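Local coordinates for gram-negative insecticidal protein (Chromobacterium piscinae, PDB 6FBM), which is an insecticidal toxin with a MACPF domain and a beta-tripod region, and probably acts by forming pores in membranes, at residues A[471-479]-A[506-514]. Residues are numbered along the deposited sequence; the frame is centred on the assembly and turned at random.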
loop_
_atom_site.group_PDB
_atom_site.type_symbol
_atom_site.label_atom_id
_atom_site.label_comp_id
_atom_site.label_asym_id
_atom_site.label_seq_id
_atom_site.Cartn_x
_atom_site.Cartn_y
_atom_site.Cartn_z
ATOM N N GLN A 471 57.748 57.654 -6.790
ATOM C CA GLN A 471 56.753 57.140 -5.853
ATOM C C GLN A 471 55.364 57.402 -6.429
ATOM O O GLN A 471 54.984 58.569 -6.624
ATOM C CB GLN A 471 56.884 57.867 -4.512
ATOM C CG GLN A 471 56.001 57.345 -3.387
ATOM C CD GLN A 471 55.579 58.399 -2.351
ATOM O OE1 GLN A 471 55.786 59.602 -2.518
ATOM N NE2 GLN A 471 54.925 57.951 -1.320
ATOM N N PRO A 472 54.587 56.333 -6.693
ATOM C CA PRO A 472 53.252 56.567 -7.206
ATOM C C PRO A 472 52.259 56.974 -6.091
ATOM O O PRO A 472 52.503 56.759 -4.885
ATOM C CB PRO A 472 52.900 55.226 -7.821
ATOM C CG PRO A 472 53.550 54.248 -6.898
ATOM C CD PRO A 472 54.839 54.895 -6.489
ATOM N N GLY A 473 51.167 57.594 -6.505
ATOM C CA GLY A 473 50.116 58.023 -5.587
ATOM C C GLY A 473 48.796 58.235 -6.326
ATOM O O GLY A 473 48.742 58.433 -7.552
ATOM N N ALA A 474 47.724 58.180 -5.559
ATOM C CA ALA A 474 46.406 58.402 -6.092
ATOM C C ALA A 474 45.494 58.938 -5.008
ATOM O O ALA A 474 45.779 58.778 -3.815
ATOM C CB ALA A 474 45.863 57.109 -6.666
ATOM N N ALA A 475 44.405 59.586 -5.427
ATOM C CA ALA A 475 43.369 60.023 -4.494
ATOM C C ALA A 475 42.797 58.775 -3.848
ATOM O O ALA A 475 42.356 57.872 -4.546
ATOM C CB ALA A 475 42.278 60.800 -5.223
ATOM N N GLY A 476 42.863 58.714 -2.529
ATOM C CA GLY A 476 42.331 57.587 -1.766
ATOM C C GLY A 476 43.227 56.353 -1.585
ATOM O O GLY A 476 42.882 55.454 -0.774
ATOM N N ALA A 477 44.363 56.293 -2.294
ATOM C CA ALA A 477 45.317 55.198 -2.123
ATOM C C ALA A 477 46.264 55.450 -0.958
ATOM O O ALA A 477 46.575 56.589 -0.634
ATOM C CB ALA A 477 46.115 54.974 -3.394
ATOM N N VAL A 478 46.744 54.357 -0.375
ATOM C CA VAL A 478 47.692 54.380 0.713
ATOM C C VAL A 478 48.905 55.109 0.169
ATOM O O VAL A 478 49.261 54.896 -0.996
ATOM C CB VAL A 478 48.092 52.932 1.124
ATOM C CG1 VAL A 478 49.200 52.904 2.183
ATOM C CG2 VAL A 478 46.875 52.160 1.626
ATOM N N ALA A 479 49.508 55.982 0.976
ATOM C CA ALA A 479 50.773 56.648 0.610
ATOM C C ALA A 479 51.786 55.540 0.360
ATOM O O ALA A 479 52.141 54.813 1.292
ATOM C CB ALA A 479 51.268 57.566 1.730
ATOM N N ALA A 506 49.515 50.391 -10.471
ATOM C CA ALA A 506 48.480 51.111 -9.749
ATOM C C ALA A 506 48.879 51.333 -8.299
ATOM O O ALA A 506 49.963 50.910 -7.866
ATOM C CB ALA A 506 47.169 50.366 -9.840
ATOM N N CYS A 507 48.019 52.039 -7.569
ATOM C CA CYS A 507 48.136 52.194 -6.122
ATOM C C CYS A 507 46.937 51.548 -5.451
ATOM O O CYS A 507 45.843 51.541 -6.002
ATOM C CB CYS A 507 48.185 53.665 -5.743
ATOM S SG CYS A 507 49.486 54.571 -6.552
ATOM N N VAL A 508 47.152 51.050 -4.239
ATOM C CA VAL A 508 46.153 50.277 -3.537
ATOM C C VAL A 508 45.345 51.191 -2.628
ATOM O O VAL A 508 45.916 51.940 -1.834
ATOM C CB VAL A 508 46.767 49.079 -2.773
ATOM C CG1 VAL A 508 47.759 49.483 -1.663
ATOM C CG2 VAL A 508 45.669 48.163 -2.251
ATOM N N LYS A 509 44.007 51.112 -2.774
ATOM C CA LYS A 509 43.042 51.926 -2.030
ATOM C C LYS A 509 43.083 51.709 -0.515
ATOM O O LYS A 509 43.210 50.563 -0.040
ATOM C CB LYS A 509 41.614 51.619 -2.481
ATOM C CG LYS A 509 41.247 52.049 -3.893
ATOM C CD LYS A 509 39.875 51.480 -4.256
ATOM C CE LYS A 509 39.127 52.279 -5.293
ATOM N NZ LYS A 509 37.843 51.572 -5.554
ATOM N N THR A 510 42.913 52.810 0.227
ATOM C CA THR A 510 42.783 52.765 1.680
ATOM C C THR A 510 41.541 51.956 2.094
ATOM O O THR A 510 41.576 51.230 3.102
ATOM C CB THR A 510 42.732 54.193 2.284
ATOM O OG1 THR A 510 43.930 54.888 1.943
ATOM C CG2 THR A 510 42.591 54.168 3.827
ATOM N N SER A 511 40.460 52.070 1.309
ATOM C CA SER A 511 39.225 51.346 1.616
ATOM C C SER A 511 39.338 49.817 1.551
ATOM O O SER A 511 38.519 49.133 2.156
ATOM C CB SER A 511 38.056 51.837 0.745
ATOM O OG SER A 511 38.362 51.787 -0.629
ATOM N N ALA A 512 40.353 49.293 0.849
ATOM C CA ALA A 512 40.554 47.836 0.679
ATOM C C ALA A 512 41.492 47.228 1.710
ATOM O O ALA A 512 41.671 45.996 1.762
ATOM C CB ALA A 512 41.058 47.543 -0.728
ATOM N N ILE A 513 42.057 48.086 2.562
ATOM C CA ILE A 513 43.209 47.734 3.380
ATOM C C ILE A 513 42.945 47.919 4.872
ATOM O O ILE A 513 42.267 48.864 5.286
ATOM C CB ILE A 513 44.382 48.602 2.897
ATOM C CG1 ILE A 513 45.191 47.790 1.910
ATOM C CG2 ILE A 513 45.275 49.142 4.027
ATOM C CD1 ILE A 513 46.064 48.674 1.043
ATOM N N ALA A 514 43.512 47.028 5.673
ATOM C CA ALA A 514 43.451 47.201 7.115
ATOM C C ALA A 514 44.591 46.477 7.775
ATOM O O ALA A 514 45.014 45.419 7.288
ATOM C CB ALA A 514 42.133 46.708 7.678
HETATM O O HOH W 1 40.221 54.588 -0.166
HETATM O O HOH W 2 49.327 52.784 -2.810
#
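Pro472, next to last in strand 468-473, sets its CB against SG of Cys507, 3.7 Å away. With chi1 at -56°, SG of Cys507 stands opposite its own carbonyl carbon, and there the sulfur also meets the backbone of Gly473, 3.5 Å from SG to Gly473 N. Ala474, which also touches Ala446 of strand 445-447, faces the CB of Cys507 more loosely and opens a type II beta turn closed by a bond from Ala477 N to Ala474 O. Gly476, with a positive phi of 85°, takes the third position of this turn and offers its carbonyl oxygen to the other segment. Thr510 N reaches Gly476 O in the carbonyl plane at 2.8 Å, whereas Thr510 OG1 donates to the same oxygen at 3.0 Å from above that plane; water 1 adds a third donor and links on to Ser511 N. Together with the bond from Val478 N to Val508 O (2.9 Å), the Thr510 N bond frames an isolated antiparallel bridge in which Ala477 and Lys509 are the non-hydrogen-bonded pair. It ties the turn to the chain leaving strand 506-508, within the C-terminal region that probably corresponds to the beta-tripod part of the toxin. Ala477 packs its CB closely on that of Cys507, 3.4 Å between the two atoms. Val478 O meets Val508 N through water 2, while the CG2 branch of Val478 touches Ile513 CD1 at 3.6 Å. These two side chains cross at about a right angle, and Ile513 extends the apolar patch to Leu318, Met320 and Phe374 of strands 318-321 and 373-376.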